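Local coordinates for protein SAM-dependent methyltransferase (Pyrococcus horikoshii, PDB 1WZN) that probably transfers methyl groups from S-adenosyl-L-methionine to an as yet undefined acceptor, and holds the spent cofactor S-adenosyl-L-homocysteine in its pocket, at residues Glu26-Val30 against Met241-Ile245; Ala108-Ser114 against Val140-Pro146; Leu124-Ser129 against Leu218-Phe223. One frame throughout, in Å; residues are numbered along the deposited sequence.

Contact 1. Residues Glu26-Val30 against Met241-Ile245; sequences EIDFV and MRYWI
The edge of the Phe-29 ring meets one face of the Trp-244 indole in a T-shaped (edge-to-face) pair. The phenyl centroid lies 4.8 Å from that of the five-membered ring, with the planes 73° apart. Phe-29 CE2 makes the closest approach, 3.6 Å from Trp-244 CG, and CD2 follows it across the five-membered ring. Phe-29 CG is anti to the backbone N (chi1 179°), which carries the ring from the helix to the indole. At the edge of the indole, near its plane, Glu-26 CD comes within 4.5 Å of Trp-244 CZ2. Val-30 CG2 approaches CZ3 of the same ring system obliquely, at 4.4 Å. One face of the Arg-242 guanidinium has Trp-244 NE1 above it, offset toward the rim. Beside the aromatic pair, Glu-26 OE1 forms a salt bridge with Arg-242 NH2 at 2.8 Å. Arg-242 NH1 is almost as near to that oxygen, and the carboxylate and guanidinium planes are turned 32° apart. The Glu-26 chain is extended beyond CG, whereas Arg-242 bends at chi3 to present its guanidinium. Helix 23-36 thereby packs against strand 242-248 on one side of the Rossmann-like sheet, and Ile-142 of the neighbouring strand touches both Val-30 and Trp-244. Glu-26 also pairs with Arg-22 through OE1 and with Arg-19 through OE2, while Arg-242 NH1 reaches Asp-144 OD2. Three arginines round the buried Glu-26 carboxylate probably favour its ionised form, and Arg-242, held between two acids, is likely to keep its charge and its orientation.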
loop_
_atom_site.group_PDB
_atom_site.type_symbol
_atom_site.label_atom_id
_atom_site.label_comp_id
_atom_site.label_asym_id
_atom_site.label_seq_id
_atom_site.Cartn_x
_atom_site.Cartn_y
_atom_site.Cartn_z
ATOM N N GLU A 26 2.981 -32.600 7.553
ATOM C CA GLU A 26 1.570 -32.525 7.902
ATOM C C GLU A 26 1.037 -33.853 8.417
ATOM O O GLU A 26 0.284 -33.884 9.382
ATOM C CB GLU A 26 0.737 -32.053 6.704
ATOM C CG GLU A 26 0.774 -30.544 6.511
ATOM C CD GLU A 26 -0.249 -30.047 5.515
ATOM O OE1 GLU A 26 -0.338 -28.815 5.335
ATOM O OE2 GLU A 26 -0.963 -30.878 4.910
ATOM N N ILE A 27 1.430 -34.959 7.795
ATOM C CA ILE A 27 0.934 -36.243 8.271
ATOM C C ILE A 27 1.594 -36.625 9.597
ATOM O O ILE A 27 1.024 -37.380 10.383
ATOM C CB ILE A 27 1.105 -37.331 7.189
ATOM C CG1 ILE A 27 0.239 -36.957 5.980
ATOM C CG2 ILE A 27 0.676 -38.694 7.723
ATOM C CD1 ILE A 27 -1.218 -36.615 6.330
ATOM N N ASP A 28 2.784 -36.090 9.860
ATOM C CA ASP A 28 3.446 -36.346 11.143
ATOM C C ASP A 28 2.526 -35.761 12.215
ATOM O O ASP A 28 2.301 -36.370 13.257
ATOM C CB ASP A 28 4.797 -35.622 11.246
ATOM C CG ASP A 28 5.911 -36.328 10.502
ATOM O OD1 ASP A 28 5.707 -37.473 10.051
ATOM O OD2 ASP A 28 7.005 -35.728 10.387
ATOM N N PHE A 29 2.013 -34.560 11.951
ATOM C CA PHE A 29 1.112 -33.886 12.884
ATOM C C PHE A 29 -0.187 -34.671 13.015
ATOM O O PHE A 29 -0.709 -34.843 14.116
ATOM C CB PHE A 29 0.812 -32.456 12.409
ATOM C CG PHE A 29 -0.137 -31.703 13.308
ATOM C CD1 PHE A 29 0.103 -31.613 14.676
ATOM C CD2 PHE A 29 -1.267 -31.081 12.784
ATOM C CE1 PHE A 29 -0.776 -30.911 15.516
ATOM C CE2 PHE A 29 -2.152 -30.377 13.613
ATOM C CZ PHE A 29 -1.905 -30.294 14.979
ATOM N N VAL A 30 -0.709 -35.140 11.888
ATOM C CA VAL A 30 -1.937 -35.924 11.899
ATOM C C VAL A 30 -1.765 -37.173 12.767
ATOM O O VAL A 30 -2.651 -37.513 13.548
ATOM C CB VAL A 30 -2.350 -36.336 10.465
ATOM C CG1 VAL A 30 -3.503 -37.349 10.509
ATOM C CG2 VAL A 30 -2.778 -35.095 9.682
ATOM N N MET A 241 -1.754 -18.899 11.759
ATOM C CA MET A 241 -2.519 -18.538 10.568
ATOM C C MET A 241 -3.229 -19.689 9.859
ATOM O O MET A 241 -4.015 -19.462 8.940
ATOM C CB MET A 241 -1.628 -17.781 9.577
ATOM C CG MET A 241 -1.375 -16.326 9.968
ATOM S SD MET A 241 -2.911 -15.354 10.101
ATOM C CE MET A 241 -3.175 -14.891 8.385
ATOM N N ARG A 242 -2.939 -20.924 10.253
ATOM C CA ARG A 242 -3.637 -22.068 9.671
ATOM C C ARG A 242 -4.186 -22.841 10.861
ATOM O O ARG A 242 -3.490 -23.053 11.850
ATOM C CB ARG A 242 -2.714 -22.950 8.829
ATOM C CG ARG A 242 -3.471 -24.109 8.166
ATOM C CD ARG A 242 -2.790 -24.575 6.889
ATOM N NE ARG A 242 -1.476 -25.154 7.139
ATOM C CZ ARG A 242 -1.223 -26.459 7.150
ATOM N NH1 ARG A 242 -2.198 -27.329 6.920
ATOM N NH2 ARG A 242 0.010 -26.891 7.383
ATOM N N TYR A 243 -5.444 -23.248 10.770
ATOM C CA TYR A 243 -6.076 -23.935 11.882
ATOM C C TYR A 243 -6.487 -25.361 11.588
ATOM O O TYR A 243 -6.703 -25.738 10.436
ATOM C CB TYR A 243 -7.305 -23.141 12.319
ATOM C CG TYR A 243 -7.006 -21.666 12.425
ATOM C CD1 TYR A 243 -6.114 -21.193 13.379
ATOM C CD2 TYR A 243 -7.543 -20.762 11.511
ATOM C CE1 TYR A 243 -5.748 -19.846 13.422
ATOM C CE2 TYR A 243 -7.186 -19.410 11.541
ATOM C CZ TYR A 243 -6.283 -18.965 12.498
ATOM O OH TYR A 243 -5.884 -17.648 12.508
ATOM N N TRP A 244 -6.584 -26.141 12.655
ATOM C CA TRP A 244 -7.012 -27.524 12.567
ATOM C C TRP A 244 -8.129 -27.723 13.567
ATOM O O TRP A 244 -7.995 -27.348 14.732
ATOM C CB TRP A 244 -5.879 -28.482 12.920
ATOM C CG TRP A 244 -4.745 -28.445 11.973
ATOM C CD1 TRP A 244 -3.725 -27.538 11.945
ATOM C CD2 TRP A 244 -4.514 -29.347 10.892
ATOM N NE1 TRP A 244 -2.868 -27.824 10.909
ATOM C CE2 TRP A 244 -3.329 -28.930 10.245
ATOM C CE3 TRP A 244 -5.194 -30.469 10.401
ATOM C CZ2 TRP A 244 -2.807 -29.598 9.134
ATOM C CZ3 TRP A 244 -4.674 -31.132 9.293
ATOM C CH2 TRP A 244 -3.493 -30.693 8.674
ATOM N N ILE A 245 -9.238 -28.286 13.105
ATOM C CA ILE A 245 -10.351 -28.589 13.983
ATOM C C ILE A 245 -10.312 -30.104 14.148
ATOM O O ILE A 245 -10.233 -30.840 13.164
ATOM C CB ILE A 245 -11.705 -28.180 13.371
ATOM C CG1 ILE A 245 -11.795 -26.653 13.273
ATOM C CG2 ILE A 245 -12.844 -28.720 14.224
ATOM C CD1 ILE A 245 -11.748 -25.940 14.607
#

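Contact 2. Residues Ala108-Ser114 against Val140-Pro146; sequences AVTMFFS and VFITDFP. With SAH (S-adenosyl-L-homocysteine), chain F.
Asp-144 OD1 accepts the backbone N-H of Phe-113 at 2.8 Å, on the syn side of the carboxylate and 22° out of its plane. With CG between the backbone N and the carbonyl carbon (chi1 64°), the Asp-144 carboxylate turns toward the segment that meets the ligand. The backbone O of Asp-144 accepts the N-H of Ser-114 at 2.9 Å, the donor tilted out of the carbonyl plane. Phe-113 and Ser-114 both have positive phi, so the chain curls round the acid. A water links Ser-114 OG to Asp-144 OD2, to which it donates. On the ligand side, the amino N of S-adenosyl-L-homocysteine (SAH) gives a hydrogen bond to Phe-112 O, and Phe-113 CB lies 3.5 Å from SAH O, in the ligand's carboxylate. This is the carboxyl end of strand 106-111, parallel to strand 139-146; helix 121-134 links the two in a beta-alpha-beta crossover of the Rossmann-like methyltransferase fold, whose ligand pocket opens at the strand ends. Just behind the loop, Thr-143 OG1 donates to Met-111 O at 2.7 Å. Further back the main chains pair regularly, Val-109 N to Val-140 O, Ile-142 N to Val-109 O, and Met-111 N to Ile-142 O. Val-109 CG1 packs on Phe-141 CD1 at 4.0 Å, on the face of Met-111 and Thr-143. Ala-108 CB meets Val-140 CG2 on the other face, where Phe-34 of helix 23-36 touches Ala-108 and Ile-142. In the outer shell, Asp-47 of strand 44-48 is hydrogen-bonded through OD1 to Thr-110 OG1.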
loop_
_atom_site.group_PDB
_atom_site.type_symbol
_atom_site.label_atom_id
_atom_site.label_comp_id
_atom_site.label_asym_id
_atom_site.label_seq_id
_atom_site.Cartn_x
_atom_site.Cartn_y
_atom_site.Cartn_z
ATOM N N ALA A 108 -10.961 -42.820 11.808
ATOM C CA ALA A 108 -10.739 -41.392 11.620
ATOM C C ALA A 108 -11.271 -40.956 10.267
ATOM O O ALA A 108 -11.334 -41.744 9.321
ATOM C CB ALA A 108 -9.252 -41.066 11.723
ATOM N N VAL A 109 -11.664 -39.691 10.191
ATOM C CA VAL A 109 -12.165 -39.115 8.954
ATOM C C VAL A 109 -11.381 -37.823 8.797
ATOM O O VAL A 109 -11.235 -37.068 9.760
ATOM C CB VAL A 109 -13.665 -38.776 9.045
ATOM C CG1 VAL A 109 -14.122 -38.086 7.761
ATOM C CG2 VAL A 109 -14.482 -40.056 9.273
ATOM N N THR A 110 -10.864 -37.581 7.599
ATOM C CA THR A 110 -10.091 -36.374 7.344
ATOM C C THR A 110 -10.625 -35.599 6.145
ATOM O O THR A 110 -11.287 -36.148 5.266
ATOM C CB THR A 110 -8.599 -36.703 7.056
ATOM O OG1 THR A 110 -8.515 -37.597 5.937
ATOM C CG2 THR A 110 -7.940 -37.357 8.265
ATOM N N MET A 111 -10.344 -34.303 6.137
ATOM C CA MET A 111 -10.713 -33.433 5.030
ATOM C C MET A 111 -9.579 -32.437 5.021
ATOM O O MET A 111 -9.531 -31.536 5.858
ATOM C CB MET A 111 -12.042 -32.724 5.262
ATOM C CG MET A 111 -12.382 -31.783 4.113
ATOM S SD MET A 111 -14.085 -31.212 4.127
ATOM C CE MET A 111 -14.864 -32.571 3.287
ATOM N N PHE A 112 -8.668 -32.612 4.072
ATOM C CA PHE A 112 -7.476 -31.783 3.982
ATOM C C PHE A 112 -7.485 -30.634 2.990
ATOM O O PHE A 112 -8.094 -30.703 1.920
ATOM C CB PHE A 112 -6.259 -32.663 3.660
ATOM C CG PHE A 112 -5.903 -33.647 4.741
ATOM C CD1 PHE A 112 -5.349 -33.214 5.944
ATOM C CD2 PHE A 112 -6.108 -35.009 4.550
ATOM C CE1 PHE A 112 -5.001 -34.127 6.943
ATOM C CE2 PHE A 112 -5.765 -35.929 5.539
ATOM C CZ PHE A 112 -5.210 -35.491 6.737
ATOM N N PHE A 113 -6.783 -29.577 3.382
ATOM C CA PHE A 113 -6.578 -28.391 2.563
ATOM C C PHE A 113 -7.739 -27.433 2.311
ATOM O O PHE A 113 -8.139 -27.198 1.165
ATOM C CB PHE A 113 -5.928 -28.806 1.233
ATOM C CG PHE A 113 -5.197 -27.683 0.530
ATOM C CD1 PHE A 113 -4.418 -26.779 1.251
ATOM C CD2 PHE A 113 -5.281 -27.536 -0.851
ATOM C CE1 PHE A 113 -3.735 -25.743 0.604
ATOM C CE2 PHE A 113 -4.600 -26.502 -1.507
ATOM C CZ PHE A 113 -3.829 -25.606 -0.774
ATOM N N SER A 114 -8.277 -26.891 3.400
ATOM C CA SER A 114 -9.329 -25.877 3.344
ATOM C C SER A 114 -10.644 -26.201 2.671
ATOM O O SER A 114 -11.414 -25.289 2.372
ATOM C CB SER A 114 -8.761 -24.624 2.678
ATOM O OG SER A 114 -7.447 -24.374 3.141
ATOM N N VAL A 140 -11.718 -39.974 15.435
ATOM C CA VAL A 140 -11.541 -38.536 15.255
ATOM C C VAL A 140 -11.749 -37.990 13.846
ATOM O O VAL A 140 -11.510 -38.675 12.849
ATOM C CB VAL A 140 -10.128 -38.079 15.720
ATOM C CG1 VAL A 140 -9.936 -38.393 17.198
ATOM C CG2 VAL A 140 -9.040 -38.768 14.890
ATOM N N PHE A 141 -12.205 -36.740 13.785
ATOM C CA PHE A 141 -12.398 -36.024 12.524
ATOM C C PHE A 141 -11.343 -34.920 12.567
ATOM O O PHE A 141 -11.202 -34.235 13.587
ATOM C CB PHE A 141 -13.803 -35.407 12.445
ATOM C CG PHE A 141 -13.964 -34.402 11.329
ATOM C CD1 PHE A 141 -13.706 -34.757 10.006
ATOM C CD2 PHE A 141 -14.369 -33.100 11.604
ATOM C CE1 PHE A 141 -13.850 -33.826 8.972
ATOM C CE2 PHE A 141 -14.516 -32.161 10.577
ATOM C CZ PHE A 141 -14.257 -32.523 9.264
ATOM N N ILE A 142 -10.586 -34.769 11.481
ATOM C CA ILE A 142 -9.527 -33.759 11.403
ATOM C C ILE A 142 -9.649 -32.979 10.098
ATOM O O ILE A 142 -9.732 -33.568 9.021
ATOM C CB ILE A 142 -8.118 -34.416 11.426
ATOM C CG1 ILE A 142 -7.933 -35.248 12.696
ATOM C CG2 ILE A 142 -7.031 -33.348 11.354
ATOM C CD1 ILE A 142 -6.703 -36.149 12.654
ATOM N N THR A 143 -9.666 -31.653 10.186
ATOM C CA THR A 143 -9.753 -30.839 8.979
ATOM C C THR A 143 -9.019 -29.524 9.210
ATOM O O THR A 143 -9.063 -28.976 10.308
ATOM C CB THR A 143 -11.232 -30.567 8.583
ATOM O OG1 THR A 143 -11.277 -30.059 7.245
ATOM C CG2 THR A 143 -11.881 -29.556 9.531
ATOM N N ASP A 144 -8.340 -29.028 8.179
ATOM C CA ASP A 144 -7.593 -27.779 8.295
ATOM C C ASP A 144 -8.134 -26.686 7.388
ATOM O O ASP A 144 -8.654 -26.956 6.310
ATOM C CB ASP A 144 -6.108 -28.004 7.964
ATOM C CG ASP A 144 -5.889 -28.433 6.522
ATOM O OD1 ASP A 144 -6.399 -29.504 6.140
ATOM O OD2 ASP A 144 -5.209 -27.703 5.763
ATOM N N PHE A 145 -8.007 -25.443 7.832
ATOM C CA PHE A 145 -8.462 -24.314 7.037
ATOM C C PHE A 145 -7.622 -23.102 7.410
ATOM O O PHE A 145 -7.054 -23.040 8.501
ATOM C CB PHE A 145 -9.965 -24.070 7.240
ATOM C CG PHE A 145 -10.359 -23.823 8.660
ATOM C CD1 PHE A 145 -10.678 -22.541 9.092
ATOM C CD2 PHE A 145 -10.418 -24.871 9.568
ATOM C CE1 PHE A 145 -11.053 -22.307 10.412
ATOM C CE2 PHE A 145 -10.789 -24.650 10.886
ATOM C CZ PHE A 145 -11.108 -23.364 11.310
ATOM N N PRO A 146 -7.506 -22.132 6.492
ATOM C CA PRO A 146 -6.704 -20.935 6.745
ATOM C C PRO A 146 -7.408 -19.764 7.406
ATOM O O PRO A 146 -8.633 -19.724 7.508
ATOM C CB PRO A 146 -6.199 -20.579 5.354
ATOM C CG PRO A 146 -7.397 -20.866 4.516
ATOM C CD PRO A 146 -7.923 -22.189 5.079
HETATM N N SAH F . -7.696 -33.119 -0.049
HETATM C CA SAH F . -6.912 -32.796 -1.317
HETATM C CB SAH F . -7.580 -31.874 -2.300
HETATM C CG SAH F . -7.949 -30.449 -1.923
HETATM S SD SAH F . -8.816 -29.741 -3.395
HETATM C C SAH F . -5.508 -32.216 -0.831
HETATM O O SAH F . -5.266 -32.114 0.386
HETATM O OXT SAH F . -4.680 -31.894 -1.771
HETATM C "C5'" SAH F . -10.505 -29.713 -2.933
HETATM C "C4'" SAH F . -11.255 -31.060 -3.381
HETATM O "O4'" SAH F . -12.601 -30.829 -2.953
HETATM C "C3'" SAH F . -11.367 -31.293 -4.870
HETATM O "O3'" SAH F . -10.720 -32.513 -5.237
HETATM C "C2'" SAH F . -12.932 -31.275 -5.118
HETATM O "O2'" SAH F . -13.324 -32.133 -6.182
HETATM C "C1'" SAH F . -13.474 -31.678 -3.758
HETATM N N9 SAH F . -14.749 -31.370 -3.472
HETATM C C8 SAH F . -15.442 -30.169 -3.416
HETATM N N7 SAH F . -16.690 -30.263 -3.093
HETATM C C5 SAH F . -16.898 -31.657 -2.906
HETATM C C6 SAH F . -18.072 -32.396 -2.536
HETATM N N6 SAH F . -19.262 -31.831 -2.290
HETATM N N1 SAH F . -17.891 -33.761 -2.446
HETATM C C2 SAH F . -16.697 -34.375 -2.689
HETATM N N3 SAH F . -15.549 -33.697 -3.045
HETATM C C4 SAH F . -15.724 -32.350 -3.135
HETATM O O HOH W 1 -5.673 -25.168 5.085
#

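Contact 3. Residues Leu124-Ser129 against Leu218-Phe223; sequences LRKLFS and LAEKYF
Tyr-222 lays one face of its ring flat on the backbone of helix 121-134, over Arg-125 O, Phe-128 C and Ser-129 N. Side chains wall this shallow seat: Phe-128 CB sits 3.5 Å from Tyr-222 CD2, Ser-129 CB 3.6 Å from CE1, and Arg-125 CB 3.4 Å from OH. Lys-221 CB lies on the opposite face of the ring. Phe-128 is the answering bump. With its CG anti to the carbonyl carbon (chi1 -68°), the ring enters the hollow formed by Leu-218 and Ala-219, Leu-218 CB meeting its edge at CE2, while Phe-223 CE2 and CZ meet Phe-128 at CB and O. The two methyls of Leu-218 part: CD1 rests 4.0 Å from Leu-124 CD2, and CD2 meets the edge of the Arg-125 guanidinium near NE. Lys-221 CE lies over one face of that guanidinium, with the like charges Arg-125 NH2 and Lys-221 NZ 4.3 Å apart. An alanine in place of Tyr-222 removes the ring, which would probably leave Phe-128 CB and Ser-129 CB without their flat partner. Helix 121-134 packs here against the end of helix 212-219 and beyond, within the helical layer on one face of a Rossmann-like methyltransferase sheet.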
loop_
_atom_site.group_PDB
_atom_site.type_symbol
_atom_site.label_atom_id
_atom_site.label_comp_id
_atom_site.label_asym_id
_atom_site.label_seq_id
_atom_site.Cartn_x
_atom_site.Cartn_y
_atom_site.Cartn_z
ATOM N N LEU A 124 -22.334 -27.375 6.002
ATOM C CA LEU A 124 -21.249 -27.739 6.903
ATOM C C LEU A 124 -21.821 -28.542 8.073
ATOM O O LEU A 124 -21.212 -29.517 8.523
ATOM C CB LEU A 124 -20.516 -26.485 7.405
ATOM C CG LEU A 124 -19.142 -26.694 8.048
ATOM C CD1 LEU A 124 -18.232 -27.494 7.109
ATOM C CD2 LEU A 124 -18.518 -25.343 8.374
ATOM N N ARG A 125 -22.997 -28.150 8.564
ATOM C CA ARG A 125 -23.614 -28.891 9.663
ATOM C C ARG A 125 -23.966 -30.291 9.174
ATOM O O ARG A 125 -23.806 -31.273 9.904
ATOM C CB ARG A 125 -24.893 -28.207 10.157
ATOM C CG ARG A 125 -24.685 -26.882 10.874
ATOM C CD ARG A 125 -25.962 -26.467 11.591
ATOM N NE ARG A 125 -25.786 -25.248 12.377
ATOM C CZ ARG A 125 -26.614 -24.855 13.341
ATOM N NH1 ARG A 125 -27.678 -25.587 13.643
ATOM N NH2 ARG A 125 -26.384 -23.729 14.000
ATOM N N LYS A 126 -24.446 -30.376 7.938
ATOM C CA LYS A 126 -24.818 -31.662 7.357
ATOM C C LYS A 126 -23.582 -32.546 7.244
ATOM O O LYS A 126 -23.636 -33.746 7.511
ATOM C CB LYS A 126 -25.438 -31.471 5.972
ATOM C CG LYS A 126 -25.854 -32.780 5.307
ATOM C CD LYS A 126 -26.542 -32.550 3.968
ATOM C CE LYS A 126 -27.070 -33.858 3.393
ATOM N NZ LYS A 126 -27.756 -33.668 2.078
ATOM N N LEU A 127 -22.472 -31.943 6.831
ATOM C CA LEU A 127 -21.212 -32.669 6.695
ATOM C C LEU A 127 -20.746 -33.228 8.037
ATOM O O LEU A 127 -20.424 -34.411 8.145
ATOM C CB LEU A 127 -20.119 -31.747 6.132
ATOM C CG LEU A 127 -18.704 -32.346 6.064
ATOM C CD1 LEU A 127 -18.702 -33.564 5.143
ATOM C CD2 LEU A 127 -17.724 -31.294 5.558
ATOM N N PHE A 128 -20.695 -32.372 9.052
ATOM C CA PHE A 128 -20.254 -32.791 10.376
ATOM C C PHE A 128 -21.146 -33.903 10.915
ATOM O O PHE A 128 -20.672 -34.817 11.589
ATOM C CB PHE A 128 -20.262 -31.615 11.363
ATOM C CG PHE A 128 -19.225 -30.553 11.076
ATOM C CD1 PHE A 128 -18.111 -30.825 10.291
ATOM C CD2 PHE A 128 -19.352 -29.284 11.631
ATOM C CE1 PHE A 128 -17.137 -29.848 10.064
ATOM C CE2 PHE A 128 -18.388 -28.306 11.412
ATOM C CZ PHE A 128 -17.279 -28.587 10.627
ATOM N N SER A 129 -22.440 -33.813 10.627
ATOM C CA SER A 129 -23.385 -34.825 11.085
ATOM C C SER A 129 -23.073 -36.174 10.427
ATOM O O SER A 129 -23.074 -37.212 11.095
ATOM C CB SER A 129 -24.816 -34.407 10.745
ATOM O OG SER A 129 -25.742 -35.307 11.327
ATOM N N LEU A 218 -19.957 -24.937 15.480
ATOM C CA LEU A 218 -20.734 -25.770 14.575
ATOM C C LEU A 218 -20.409 -27.249 14.782
ATOM O O LEU A 218 -21.282 -28.102 14.650
ATOM C CB LEU A 218 -20.462 -25.365 13.123
ATOM C CG LEU A 218 -20.971 -23.972 12.736
ATOM C CD1 LEU A 218 -20.350 -23.533 11.419
ATOM C CD2 LEU A 218 -22.487 -23.996 12.640
ATOM N N ALA A 219 -19.158 -27.540 15.126
ATOM C CA ALA A 219 -18.703 -28.917 15.335
ATOM C C ALA A 219 -19.078 -29.523 16.689
ATOM O O ALA A 219 -19.364 -30.719 16.776
ATOM C CB ALA A 219 -17.198 -28.989 15.152
ATOM N N GLU A 220 -19.068 -28.710 17.744
ATOM C CA GLU A 220 -19.398 -29.210 19.081
ATOM C C GLU A 220 -20.794 -29.813 19.134
ATOM O O GLU A 220 -21.124 -30.557 20.053
ATOM C CB GLU A 220 -19.276 -28.093 20.125
ATOM C CG GLU A 220 -17.862 -27.557 20.284
ATOM C CD GLU A 220 -17.739 -26.524 21.392
ATOM O OE1 GLU A 220 -18.667 -25.697 21.540
ATOM O OE2 GLU A 220 -16.709 -26.535 22.101
ATOM N N LYS A 221 -21.609 -29.496 18.139
ATOM C CA LYS A 221 -22.965 -30.014 18.080
ATOM C C LYS A 221 -22.985 -31.478 17.623
ATOM O O LYS A 221 -24.002 -32.157 17.762
ATOM C CB LYS A 221 -23.791 -29.167 17.109
ATOM C CG LYS A 221 -23.717 -27.655 17.361
ATOM C CD LYS A 221 -24.516 -26.882 16.314
ATOM C CE LYS A 221 -24.544 -25.385 16.615
ATOM N NZ LYS A 221 -25.165 -25.087 17.941
ATOM N N TYR A 222 -21.859 -31.970 17.108
ATOM C CA TYR A 222 -21.796 -33.336 16.582
ATOM C C TYR A 222 -20.726 -34.255 17.167
ATOM O O TYR A 222 -20.765 -35.467 16.959
ATOM C CB TYR A 222 -21.632 -33.266 15.062
ATOM C CG TYR A 222 -22.729 -32.473 14.397
ATOM C CD1 TYR A 222 -23.996 -33.021 14.214
ATOM C CD2 TYR A 222 -22.520 -31.146 14.007
ATOM C CE1 TYR A 222 -25.027 -32.275 13.666
ATOM C CE2 TYR A 222 -23.551 -30.388 13.455
ATOM C CZ TYR A 222 -24.801 -30.959 13.289
ATOM O OH TYR A 222 -25.830 -30.223 12.748
ATOM N N PHE A 223 -19.766 -33.681 17.882
ATOM C CA PHE A 223 -18.695 -34.458 18.498
ATOM C C PHE A 223 -18.693 -34.163 19.988
ATOM O O PHE A 223 -18.990 -33.039 20.398
ATOM C CB PHE A 223 -17.347 -34.060 17.898
ATOM C CG PHE A 223 -17.290 -34.207 16.410
ATOM C CD1 PHE A 223 -16.984 -35.434 15.831
ATOM C CD2 PHE A 223 -17.577 -33.123 15.582
ATOM C CE1 PHE A 223 -16.966 -35.584 14.448
ATOM C CE2 PHE A 223 -17.564 -33.263 14.189
ATOM C CZ PHE A 223 -17.258 -34.496 13.624
#

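How the contacts relate
Helix 23-36, near the N terminus, waits for strand 242-248, so contact 1 closes a loop of over two hundred residues that encloses both other contacts. Contact 2 closes a short loop, from strand 106-111 through helix 121-134 to strand 139-146. Contact 3 starts within that loop and ends beyond it at 218-223, so the two cross. Strands 139-146 and 242-248 are sheet neighbours, joined by Tyr-243 N to Phe-145 O and Ile-245 N to Thr-143 O. Phe-141 of contact 2 packs on Phe-128 and Phe-223 of contact 3. Helix 23-36 and the helices of contact 3 thus flank opposite faces of one sheet.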